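Local coordinates for erythrocyte membrane protein 1 (PDB 2XU0) that probably binds host cell surface receptors through this N-terminal NTS-DBL1 region of a much longer parasite membrane protein involved in rosetting, at residues L15-S18 with H19-R23; E317-S320 with E321-R325; K387-E390 with F391-N395; N420-K424 with S425-I429; H443-D447 with E448-I452. The protein carries 10 engineered substitutions. One frame throughout, in Å; residues are numbered along the deposited sequence.

How the interactions relate
All five contacts are local, each joining residues close in sequence, following one another along the chain. Interaction 1 belongs to the N-terminal segment; interactions 2 to 5 lie in the C-terminal Duffy-binding-like subdomain. Interaction 2, on helix 311-338, is the most central: it touches interaction 1 through E317, interaction 3 on helix 371-407 through W319, and interaction 5 through C324 and F323. The centres of interactions 2 and 3 are about 12 Å apart. Interaction 4 spans the end of helix 415-423 and the loop after it, meeting interaction 3 where I429 packs on N395, its centre about 26 Å from that of interaction 5. Two long helices thus connect the N-terminal segment with the peripheral loops.

Interaction 1 (L15-S18 with H19-R23); sequences LSES and HKSAR
E17 and R23 form a salt bridge across the bend between helices 13-16 and 22-39, with R23 NH2 2.8 Å from E17 OE1. The bond is fairly straight, 164° at the hydrogen, and E17 OE1 lies at the edge of the guanidinium, in its plane. Seen from the acid, however, the nitrogen comes in 37° out of the carboxylate plane; the two flat groups are steeply inclined and their side chains cross at about a right angle. A water bridges the same pair, donating to E17 OE1 and accepting from R23 NE, 3.0 Å from each. The other carboxylate oxygen, E17 OE2, takes the hydroxyl of S21 on its anti lone pair, with S21 OG at 2.7 Å. E17 reaches these partners with an extended chain whose CG lies opposite the backbone N (chi1 176°).

The backbone beneath is a type I beta turn from S18 to S21, closed by S21 N to S18 O at 3.0 Å. S18 OG also accepts from K20 N, 3.0 Å away, forming an ST turn. S21 is the N-cap of helix 22-39: its hydroxyl accepts from N24 N while donating to E17. Further out, R23 NH2 also bonds F279 O, and K281 NZ bonds the carbonyl oxygens of E17 and L15, tying this N-terminal segment to strand 279-281.

The buried carboxylate thus has a guanidinium, a hydroxyl and a water around it, which would be expected to stabilise its negative charge, while the same hydroxyl links it to the start of the helix.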
# COMPACT_ATOMS: atom_id res chain seq x y z
N LEU A 15 -11.73 4.56 14.11
CA LEU A 15 -11.68 4.16 15.51
C LEU A 15 -11.90 2.69 15.73
O LEU A 15 -11.41 2.15 16.72
CB LEU A 15 -12.76 4.95 16.28
CG LEU A 15 -12.44 6.31 16.92
CD1 LEU A 15 -11.24 7.03 16.32
CD2 LEU A 15 -13.67 7.18 16.94
N SER A 16 -12.69 2.05 14.85
CA SER A 16 -13.00 0.64 14.99
C SER A 16 -11.98 -0.30 14.37
O SER A 16 -12.04 -1.50 14.63
CB SER A 16 -14.43 0.35 14.54
OG SER A 16 -14.56 0.45 13.13
N GLU A 17 -10.99 0.22 13.59
CA GLU A 17 -9.95 -0.60 12.99
C GLU A 17 -9.26 -1.44 14.08
O GLU A 17 -8.83 -0.89 15.10
CB GLU A 17 -8.90 0.27 12.26
CG GLU A 17 -7.73 -0.55 11.70
CD GLU A 17 -6.64 0.19 10.94
OE1 GLU A 17 -6.87 1.35 10.53
OE2 GLU A 17 -5.56 -0.40 10.74
N SER A 18 -9.16 -2.77 13.86
CA SER A 18 -8.53 -3.71 14.80
C SER A 18 -7.11 -3.34 15.21
O SER A 18 -6.26 -3.02 14.37
CB SER A 18 -8.52 -5.12 14.21
OG SER A 18 -7.95 -6.04 15.13
N HIS A 19 -6.82 -3.47 16.52
CA HIS A 19 -5.46 -3.22 17.02
C HIS A 19 -4.54 -4.34 16.48
O HIS A 19 -3.32 -4.24 16.56
CB HIS A 19 -5.47 -3.20 18.58
CG HIS A 19 -5.63 -4.57 19.18
ND1 HIS A 19 -6.85 -5.24 19.16
CD2 HIS A 19 -4.70 -5.36 19.76
CE1 HIS A 19 -6.63 -6.40 19.75
NE2 HIS A 19 -5.34 -6.52 20.13
N LYS A 20 -5.14 -5.41 15.92
CA LYS A 20 -4.43 -6.53 15.29
C LYS A 20 -4.51 -6.50 13.76
O LYS A 20 -4.29 -7.53 13.11
CB LYS A 20 -4.88 -7.88 15.89
CG LYS A 20 -4.28 -8.19 17.25
CD LYS A 20 -4.84 -9.49 17.78
CE LYS A 20 -4.37 -9.81 19.18
NZ LYS A 20 -5.22 -10.86 19.81
N SER A 21 -4.75 -5.31 13.15
CA SER A 21 -4.70 -5.16 11.69
C SER A 21 -3.22 -5.21 11.35
O SER A 21 -2.39 -4.90 12.22
CB SER A 21 -5.28 -3.80 11.27
OG SER A 21 -4.42 -2.72 11.62
N ALA A 22 -2.87 -5.65 10.11
CA ALA A 22 -1.46 -5.73 9.71
C ALA A 22 -0.79 -4.41 9.83
O ALA A 22 0.32 -4.37 10.29
CB ALA A 22 -1.31 -6.29 8.28
N ARG A 23 -1.47 -3.29 9.41
CA ARG A 23 -0.91 -1.95 9.53
C ARG A 23 -0.51 -1.65 10.98
O ARG A 23 0.60 -1.19 11.20
CB ARG A 23 -1.85 -0.86 8.97
CG ARG A 23 -1.16 0.54 8.96
CD ARG A 23 -2.04 1.66 8.37
NE ARG A 23 -3.26 1.90 9.15
CZ ARG A 23 -3.32 2.68 10.23
NH1 ARG A 23 -2.24 3.31 10.68
NH2 ARG A 23 -4.46 2.82 10.89
O HOH W 1 -5.91 1.78 7.69

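Interaction 2 (E317-S320 with E321-R325); sequences EEWS and EEFCR
From E317 to C324 the backbone is regular alpha helix, with the amides of E321, E322, F323 and C324 bonded to the carbonyl oxygens of E317, E318, W319 and S320. One turn apart on one flank, W319 and F323 lie side by side and point the same way. Their six-membered rings are nearly parallel, at 6°, but slid so far that they barely overlap, with centroids 5.4 Å apart. The face of the indole is instead met by the methylene of F323: F323 CB stands 4.2 Å from the centroid of the W319 six-membered ring, a CH-pi contact 8° off the normal. W319 CH2 in turn lies 4.1 Å from F323 CG.

Polar groups occupy other flanks. S320 OG folds back between its own backbone N and carbonyl carbon (chi1 68°) and donates to E317 O at 3.0 Å, so this carbonyl serves two donors, S320 OG and E321 N, from the same face of its plane. R325 grips E322 side-on, R325 NE 2.9 Å from E322 OE2 and R325 NH2 3.0 Å from E322 OE1. The acids E317 and E318 turn to R194 and R134, respectively, in salt bridges, which would offset the negative charge gathered along the helix.

Helix 311-338, a long helix of the C-terminal Duffy-binding-like subdomain, packs by its aromatic flank on helix 371-407, where W319 NE1 bonds E390 OE1 and F323 meets W383. Helix 186-204 supplies R194, and helix 440-443 is joined through E321 OE1 to H441 N and through the disulfide from C324 to C442.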
# COMPACT_ATOMS: atom_id res chain seq x y z
N GLU A 317 0.25 -5.61 2.48
CA GLU A 317 -0.80 -5.03 3.33
C GLU A 317 -1.66 -4.06 2.48
O GLU A 317 -2.88 -4.07 2.57
CB GLU A 317 -0.18 -4.31 4.56
CG GLU A 317 -1.19 -3.69 5.51
CD GLU A 317 -1.74 -2.32 5.14
OE1 GLU A 317 -1.10 -1.61 4.33
OE2 GLU A 317 -2.84 -1.98 5.63
N GLU A 318 -1.03 -3.26 1.62
CA GLU A 318 -1.79 -2.36 0.74
C GLU A 318 -2.54 -3.16 -0.33
O GLU A 318 -3.66 -2.81 -0.70
CB GLU A 318 -0.84 -1.38 0.07
CG GLU A 318 -1.52 -0.32 -0.78
CD GLU A 318 -0.55 0.70 -1.31
OE1 GLU A 318 0.66 0.57 -1.01
OE2 GLU A 318 -1.00 1.66 -1.98
N TRP A 319 -1.94 -4.29 -0.78
CA TRP A 319 -2.59 -5.14 -1.78
C TRP A 319 -3.91 -5.62 -1.22
O TRP A 319 -4.94 -5.54 -1.90
CB TRP A 319 -1.69 -6.33 -2.18
CG TRP A 319 -2.36 -7.26 -3.16
CD1 TRP A 319 -2.29 -7.20 -4.52
CD2 TRP A 319 -3.28 -8.31 -2.85
NE1 TRP A 319 -3.09 -8.16 -5.08
CE2 TRP A 319 -3.71 -8.86 -4.08
CE3 TRP A 319 -3.74 -8.89 -1.66
CZ2 TRP A 319 -4.58 -9.96 -4.15
CZ3 TRP A 319 -4.66 -9.93 -1.72
CH2 TRP A 319 -5.08 -10.44 -2.96
N SER A 320 -3.88 -6.16 -0.00
CA SER A 320 -5.06 -6.73 0.65
C SER A 320 -6.16 -5.70 0.96
O SER A 320 -7.34 -6.00 0.75
CB SER A 320 -4.67 -7.55 1.88
OG SER A 320 -4.15 -6.73 2.90
N GLU A 321 -5.77 -4.52 1.43
CA GLU A 321 -6.70 -3.42 1.74
C GLU A 321 -7.40 -2.90 0.49
O GLU A 321 -8.63 -2.72 0.49
CB GLU A 321 -5.98 -2.28 2.49
CG GLU A 321 -5.77 -2.59 3.97
CD GLU A 321 -7.07 -2.65 4.74
OE1 GLU A 321 -7.67 -1.58 4.99
OE2 GLU A 321 -7.57 -3.78 4.96
N GLU A 322 -6.63 -2.70 -0.57
CA GLU A 322 -7.11 -2.23 -1.87
C GLU A 322 -7.93 -3.28 -2.56
O GLU A 322 -8.88 -2.92 -3.25
CB GLU A 322 -5.96 -1.75 -2.77
CG GLU A 322 -5.39 -0.44 -2.29
CD GLU A 322 -6.33 0.74 -2.46
OE1 GLU A 322 -6.42 1.26 -3.59
OE2 GLU A 322 -7.04 1.09 -1.48
N PHE A 323 -7.60 -4.59 -2.36
CA PHE A 323 -8.37 -5.71 -2.91
C PHE A 323 -9.77 -5.68 -2.27
O PHE A 323 -10.78 -5.73 -2.98
CB PHE A 323 -7.68 -7.10 -2.63
CG PHE A 323 -8.61 -8.30 -2.75
CD1 PHE A 323 -9.11 -8.69 -3.99
CD2 PHE A 323 -9.07 -8.95 -1.61
CE1 PHE A 323 -10.03 -9.74 -4.09
CE2 PHE A 323 -9.98 -10.02 -1.72
CZ PHE A 323 -10.46 -10.39 -2.95
N CYS A 324 -9.83 -5.63 -0.92
CA CYS A 324 -11.10 -5.62 -0.17
C CYS A 324 -11.94 -4.38 -0.50
O CYS A 324 -13.16 -4.48 -0.63
CB CYS A 324 -10.83 -5.72 1.32
SG CYS A 324 -10.15 -7.31 1.86
N ARG A 325 -11.29 -3.22 -0.62
CA ARG A 325 -11.96 -1.95 -0.93
C ARG A 325 -12.59 -2.03 -2.32
O ARG A 325 -13.79 -1.85 -2.43
CB ARG A 325 -11.00 -0.76 -0.82
CG ARG A 325 -11.63 0.58 -1.22
CD ARG A 325 -10.64 1.73 -1.14
NE ARG A 325 -9.71 1.75 -2.27
CZ ARG A 325 -9.97 2.30 -3.46
NH1 ARG A 325 -11.16 2.85 -3.70
NH2 ARG A 325 -9.06 2.29 -4.42
O HOH W 2 -5.98 -6.03 4.96

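Interaction 3 (K387-E390 with F391-N395); sequences KLEE and FYKQN
E389 and K393 pair one turn apart, with K393 NZ 3.0 Å from E389 OE1. This salt bridge is tentative, since the lysine has two conformers and the pair is described for one of them. Firmer is the bridge from K387 NZ to E390 OE1, 2.8 Å, E390 OE1 accepting on its syn lone pair, the side of the other carboxylate oxygen. E390 OE1 has a second donor in the indole nitrogen of W319, so this buried oxygen serves two N-H groups.

The backbone acceptors are filled as in any alpha helix: K387 O takes F391 N at 2.8 Å, L388 O takes Y392 N at 3.0 Å and E389 O takes K393 N at 3.0 Å, while E390 O receives Q394 N. The turn belongs to helix 371-407, a long helix of the C-terminal Duffy-binding-like subdomain. K393 also makes a backbone hydrogen bond with A128.

On the apolar side, L388 brings CD1 over one face of the Y392 ring, 4.0 Å from its centroid and 27° off the normal. With CG opposite the backbone N (chi1 178°), L388 reaches forward to the ring, L388 CD1 lying 3.6 Å from Y392 CE2. F391 turns instead toward F461 and L433.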
# COMPACT_ATOMS: atom_id res chain seq x y z
N LYS A 387 -6.72 -11.59 -9.04
CA LYS A 387 -6.41 -11.20 -7.65
C LYS A 387 -5.98 -12.45 -6.88
O LYS A 387 -4.99 -12.41 -6.15
CB LYS A 387 -7.61 -10.50 -7.01
CG LYS A 387 -7.81 -9.07 -7.53
CD LYS A 387 -6.75 -8.15 -6.95
CE LYS A 387 -6.42 -6.99 -7.83
NZ LYS A 387 -5.24 -6.27 -7.28
N LEU A 388 -6.64 -13.58 -7.15
CA LEU A 388 -6.27 -14.85 -6.53
C LEU A 388 -4.82 -15.17 -6.86
O LEU A 388 -4.11 -15.64 -5.98
CB LEU A 388 -7.19 -16.01 -6.98
CG LEU A 388 -6.86 -17.44 -6.43
CD1 LEU A 388 -6.85 -17.48 -4.88
CD2 LEU A 388 -7.81 -18.49 -6.99
N GLU A 389 -4.39 -14.99 -8.14
CA GLU A 389 -3.03 -15.31 -8.55
C GLU A 389 -2.03 -14.41 -7.83
O GLU A 389 -1.06 -14.91 -7.27
CB GLU A 389 -2.85 -15.30 -10.07
CG GLU A 389 -1.41 -15.49 -10.52
CD GLU A 389 -1.30 -15.73 -12.02
OE1 GLU A 389 -0.82 -14.81 -12.73
OE2 GLU A 389 -1.73 -16.81 -12.49
N GLU A 390 -2.29 -13.10 -7.82
CA GLU A 390 -1.50 -12.10 -7.10
C GLU A 390 -1.36 -12.49 -5.65
O GLU A 390 -0.28 -12.30 -5.08
CB GLU A 390 -2.18 -10.73 -7.22
CG GLU A 390 -2.07 -10.13 -8.61
CD GLU A 390 -2.75 -8.79 -8.79
OE1 GLU A 390 -3.32 -8.28 -7.80
OE2 GLU A 390 -2.83 -8.32 -9.94
N PHE A 391 -2.45 -12.98 -5.04
CA PHE A 391 -2.51 -13.44 -3.66
C PHE A 391 -1.56 -14.63 -3.42
O PHE A 391 -0.74 -14.57 -2.49
CB PHE A 391 -3.96 -13.82 -3.27
CG PHE A 391 -3.98 -14.50 -1.92
CD1 PHE A 391 -3.81 -13.76 -0.75
CD2 PHE A 391 -4.04 -15.89 -1.83
CE1 PHE A 391 -3.73 -14.40 0.49
CE2 PHE A 391 -3.96 -16.52 -0.59
CZ PHE A 391 -3.80 -15.77 0.56
N TYR A 392 -1.64 -15.69 -4.25
CA TYR A 392 -0.75 -16.86 -4.07
C TYR A 392 0.71 -16.48 -4.25
O TYR A 392 1.56 -16.99 -3.50
CB TYR A 392 -1.10 -18.00 -5.05
CG TYR A 392 -2.39 -18.75 -4.78
CD1 TYR A 392 -2.70 -19.19 -3.49
CD2 TYR A 392 -3.20 -19.18 -5.83
CE1 TYR A 392 -3.82 -19.99 -3.25
CE2 TYR A 392 -4.35 -19.94 -5.59
CZ TYR A 392 -4.65 -20.34 -4.30
OH TYR A 392 -5.80 -21.04 -4.07
N LYS A 393 1.00 -15.55 -5.18
CA LYS A 393 2.38 -15.11 -5.44
C LYS A 393 2.99 -14.42 -4.24
O LYS A 393 4.16 -14.61 -3.97
CB LYS A 393 2.43 -14.17 -6.63
CG LYS A 393 2.24 -14.85 -7.99
CD LYS A 393 2.32 -13.81 -9.04
CE LYS A 393 2.90 -14.35 -10.31
NZ LYS A 393 1.85 -14.47 -11.35
N GLN A 394 2.19 -13.63 -3.52
CA GLN A 394 2.64 -12.89 -2.33
C GLN A 394 2.71 -13.79 -1.11
O GLN A 394 3.55 -13.63 -0.24
CB GLN A 394 1.74 -11.69 -2.10
CG GLN A 394 1.99 -10.63 -3.14
CD GLN A 394 0.95 -9.55 -3.04
OE1 GLN A 394 -0.23 -9.75 -3.36
NE2 GLN A 394 1.36 -8.43 -2.53
N ASN A 395 1.85 -14.80 -1.10
CA ASN A 395 1.76 -15.83 -0.10
C ASN A 395 3.08 -16.60 -0.11
O ASN A 395 3.67 -16.84 0.95
CB ASN A 395 0.60 -16.76 -0.46
CG ASN A 395 0.25 -17.82 0.53
OD1 ASN A 395 1.10 -18.55 1.05
ND2 ASN A 395 -1.03 -17.97 0.74

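Interaction 4 (N420-K424 with S425-I429); sequences NLDKK and SYSTI
D422 and S427 are joined by a short hydrogen bond, S427 OG donating to D422 OD1 at 2.6 Å. The hydroxyl reaches the aspartate on the anti lone pair of OD1, the side away from the other oxygen. D422 presents that oxygen by placing CG opposite its backbone N (chi1 175°), so the carboxylate projects out from the last helical turn, where the serine hydroxyl of the following loop meets it. K406 forms a long, weak ion pair with the same oxygen.

A water makes the second polar link between these two residues. It donates to D422 O at 2.7 Å and accepts from S427 N at 3.3 Å, thereby joining a carbonyl at the end of the helix to an amide in the following loop. Within the helix end itself, K424 N is bonded to N420 O at 3.3 Å.

Apolar contacts are made by Y426, which crosses L421 at about a right angle. L421 CD2 lies 3.8 Å from Y426 CB, so the leucine meets the base of the tyrosine. The ring itself is approached by the aliphatic part of K424, with K424 CB 3.5 Å from Y426 CE2. V25 of helix 22-39 and L435 of helix 429-437 add to the surroundings of Y426, whose carbonyl oxygen accepts from the hydroxyl of Y398.

Helix 415-423 ends here: K424 is the first residue to leave helical angles, S425 to T428 form a type I beta turn, and T428 is the N-cap position of helix 429-437. This is a tight connection between consecutive helices of the C-terminal Duffy-binding-like subdomain.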
# COMPACT_ATOMS: atom_id res chain seq x y z
N ASN A 420 11.43 -9.95 15.01
CA ASN A 420 10.26 -9.54 15.78
C ASN A 420 8.96 -10.21 15.37
O ASN A 420 8.14 -10.47 16.24
CB ASN A 420 10.10 -8.03 15.78
CG ASN A 420 10.90 -7.38 16.87
OD1 ASN A 420 10.44 -7.25 18.01
ND2 ASN A 420 12.14 -7.00 16.55
N LEU A 421 8.74 -10.45 14.05
CA LEU A 421 7.53 -11.14 13.55
C LEU A 421 7.50 -12.56 14.09
O LEU A 421 6.43 -13.06 14.44
CB LEU A 421 7.53 -11.22 12.00
CG LEU A 421 7.04 -10.03 11.23
CD1 LEU A 421 7.28 -10.24 9.76
CD2 LEU A 421 5.55 -9.77 11.48
N ASP A 422 8.66 -13.21 14.09
CA ASP A 422 8.88 -14.56 14.60
C ASP A 422 8.59 -14.66 16.09
O ASP A 422 7.91 -15.59 16.49
CB ASP A 422 10.31 -15.03 14.30
CG ASP A 422 10.64 -16.38 14.90
OD1 ASP A 422 10.23 -17.40 14.31
OD2 ASP A 422 11.34 -16.41 15.93
N LYS A 423 9.10 -13.69 16.90
CA LYS A 423 8.89 -13.61 18.35
C LYS A 423 7.40 -13.61 18.67
O LYS A 423 6.98 -14.26 19.62
CB LYS A 423 9.58 -12.38 18.95
CG LYS A 423 11.03 -12.65 19.38
CD LYS A 423 11.74 -11.38 19.83
CE LYS A 423 13.24 -11.54 19.79
NZ LYS A 423 13.92 -10.22 19.80
N LYS A 424 6.61 -12.92 17.82
CA LYS A 424 5.15 -12.90 17.89
C LYS A 424 4.64 -14.14 17.10
O LYS A 424 5.46 -14.98 16.74
CB LYS A 424 4.63 -11.55 17.38
CG LYS A 424 5.27 -10.39 18.14
CD LYS A 424 4.86 -9.01 17.63
CE LYS A 424 5.39 -7.90 18.53
NZ LYS A 424 6.88 -7.79 18.49
N SER A 425 3.35 -14.32 16.89
CA SER A 425 2.93 -15.56 16.20
C SER A 425 3.25 -15.71 14.67
O SER A 425 3.22 -16.83 14.13
CB SER A 425 1.46 -15.86 16.47
OG SER A 425 0.60 -14.77 16.18
N TYR A 426 3.66 -14.61 14.02
CA TYR A 426 3.78 -14.41 12.58
C TYR A 426 4.80 -15.15 11.70
O TYR A 426 4.80 -14.93 10.49
CB TYR A 426 3.60 -12.93 12.24
CG TYR A 426 2.60 -12.28 13.18
CD1 TYR A 426 1.27 -12.70 13.21
CD2 TYR A 426 3.01 -11.35 14.13
CE1 TYR A 426 0.38 -12.20 14.16
CE2 TYR A 426 2.11 -10.81 15.05
CZ TYR A 426 0.80 -11.25 15.07
OH TYR A 426 -0.10 -10.73 15.97
N SER A 427 5.54 -16.14 12.23
CA SER A 427 6.41 -16.96 11.38
C SER A 427 5.54 -17.88 10.49
O SER A 427 5.95 -18.28 9.40
CB SER A 427 7.37 -17.80 12.21
OG SER A 427 8.61 -17.12 12.35
N THR A 428 4.33 -18.20 10.99
CA THR A 428 3.30 -18.98 10.31
C THR A 428 2.60 -18.03 9.35
O THR A 428 2.21 -16.93 9.76
CB THR A 428 2.30 -19.52 11.37
OG1 THR A 428 3.00 -20.00 12.52
CG2 THR A 428 1.38 -20.59 10.83
N ILE A 429 2.45 -18.42 8.06
CA ILE A 429 1.76 -17.59 7.06
C ILE A 429 0.31 -17.39 7.49
O ILE A 429 -0.21 -16.29 7.35
CB ILE A 429 1.93 -18.09 5.58
CG1 ILE A 429 1.06 -17.29 4.55
CG2 ILE A 429 1.66 -19.57 5.44
CD1 ILE A 429 1.39 -15.79 4.33
O HOH W 3 6.13 -17.23 15.26

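Interaction 5 (H443-D447 with E448-I452); sequences HDNKD and EKNKI
D447 meets N450 with an unusual first torsion: its CG nearly eclipses its own backbone N (chi1 -23°). The two residues face each other across a bend of an irregular surface loop between helices 440-443 and 457-460 of the C-terminal Duffy-binding-like subdomain. N450 ND2 donates to D447 OD2 at 2.8 Å, and the bond is fairly straight, 162° at the hydrogen. The acceptor lies in the amide plane of N450, while the nitrogen arrives on the anti side of the carboxylate, slightly out of its plane. Amide and carboxylate are themselves strongly inclined, 61° apart. N450 can fold back over the loop because its CG sits between its backbone N and carbonyl carbon.

The loop begins with an inverse gamma turn centred on D444, in which N445 N bonds H443 O at 3.0 Å. N445 then points across the loop and crosses N450 at about a right angle, with N445 CB 3.7 Å from N450 ND2. Beyond, I452 is buried against C324 and K327 of helix 311-338. K449 bends at chi2 and returns beside the aspartate, though its charge stays beyond salt-bridge distance: K449 NZ is 4.1 Å from D447 OD1 and 3.5 Å from D447 CB.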
# COMPACT_ATOMS: atom_id res chain seq x y z
N HIS A 443 -11.79 -6.19 7.29
CA HIS A 443 -12.58 -6.65 8.43
C HIS A 443 -14.04 -6.19 8.41
O HIS A 443 -14.89 -6.85 8.99
CB HIS A 443 -11.90 -6.26 9.74
CG HIS A 443 -12.30 -7.10 10.91
ND1 HIS A 443 -12.84 -6.52 12.05
CD2 HIS A 443 -12.21 -8.43 11.10
CE1 HIS A 443 -13.06 -7.53 12.89
NE2 HIS A 443 -12.69 -8.69 12.36
N ASP A 444 -14.30 -5.07 7.71
CA ASP A 444 -15.60 -4.43 7.56
C ASP A 444 -16.62 -5.17 6.63
O ASP A 444 -16.91 -4.72 5.51
CB ASP A 444 -15.43 -2.94 7.21
CG ASP A 444 -16.70 -2.09 7.24
OD1 ASP A 444 -16.73 -1.05 6.54
OD2 ASP A 444 -17.65 -2.46 7.97
N ASN A 445 -17.18 -6.28 7.13
CA ASN A 445 -18.23 -7.09 6.50
C ASN A 445 -18.97 -7.74 7.65
O ASN A 445 -18.41 -8.63 8.30
CB ASN A 445 -17.67 -8.14 5.54
CG ASN A 445 -17.55 -7.72 4.09
OD1 ASN A 445 -16.60 -8.10 3.40
ND2 ASN A 445 -18.52 -6.98 3.57
N LYS A 446 -20.19 -7.25 7.94
CA LYS A 446 -21.03 -7.74 9.05
C LYS A 446 -21.77 -9.04 8.70
O LYS A 446 -22.27 -9.74 9.59
CB LYS A 446 -22.01 -6.64 9.52
CG LYS A 446 -21.34 -5.35 10.00
CD LYS A 446 -22.31 -4.45 10.76
CE LYS A 446 -21.91 -2.99 10.73
NZ LYS A 446 -22.38 -2.32 9.49
N ASP A 447 -21.82 -9.36 7.38
CA ASP A 447 -22.46 -10.53 6.77
C ASP A 447 -21.53 -11.75 6.86
O ASP A 447 -20.42 -11.71 6.32
CB ASP A 447 -22.83 -10.23 5.30
CG ASP A 447 -22.97 -8.74 4.97
OD1 ASP A 447 -24.04 -8.17 5.28
OD2 ASP A 447 -22.00 -8.16 4.43
N GLU A 448 -21.99 -12.82 7.54
CA GLU A 448 -21.23 -14.07 7.76
C GLU A 448 -20.79 -14.80 6.48
O GLU A 448 -19.72 -15.43 6.48
CB GLU A 448 -21.94 -15.04 8.73
CG GLU A 448 -23.29 -15.59 8.27
CD GLU A 448 -23.80 -16.83 9.00
OE1 GLU A 448 -23.82 -16.83 10.25
OE2 GLU A 448 -24.22 -17.78 8.30
N LYS A 449 -21.60 -14.72 5.41
CA LYS A 449 -21.30 -15.39 4.15
C LYS A 449 -20.13 -14.75 3.38
O LYS A 449 -19.22 -15.47 2.95
CB LYS A 449 -22.57 -15.58 3.28
CG LYS A 449 -23.08 -14.36 2.49
CD LYS A 449 -23.97 -13.43 3.30
CE LYS A 449 -24.66 -12.43 2.40
NZ LYS A 449 -25.40 -11.40 3.17
N ASN A 450 -20.13 -13.40 3.25
CA ASN A 450 -19.12 -12.63 2.52
C ASN A 450 -17.98 -12.04 3.38
O ASN A 450 -17.45 -10.97 3.07
CB ASN A 450 -19.79 -11.55 1.63
CG ASN A 450 -20.67 -10.57 2.37
OD1 ASN A 450 -21.88 -10.54 2.17
ND2 ASN A 450 -20.07 -9.71 3.19
N LYS A 451 -17.58 -12.75 4.45
CA LYS A 451 -16.48 -12.30 5.29
C LYS A 451 -15.15 -12.66 4.62
O LYS A 451 -14.99 -13.78 4.14
CB LYS A 451 -16.59 -12.80 6.75
CG LYS A 451 -16.53 -14.32 6.98
CD LYS A 451 -15.14 -14.83 7.42
CE LYS A 451 -14.98 -14.97 8.92
NZ LYS A 451 -14.74 -13.66 9.58
N ILE A 452 -14.22 -11.70 4.58
CA ILE A 452 -12.90 -11.90 4.00
C ILE A 452 -12.09 -12.81 4.91
O ILE A 452 -12.00 -12.54 6.12
CB ILE A 452 -12.19 -10.54 3.77
CG1 ILE A 452 -12.96 -9.62 2.76
CG2 ILE A 452 -10.73 -10.73 3.40
CD1 ILE A 452 -12.99 -10.05 1.24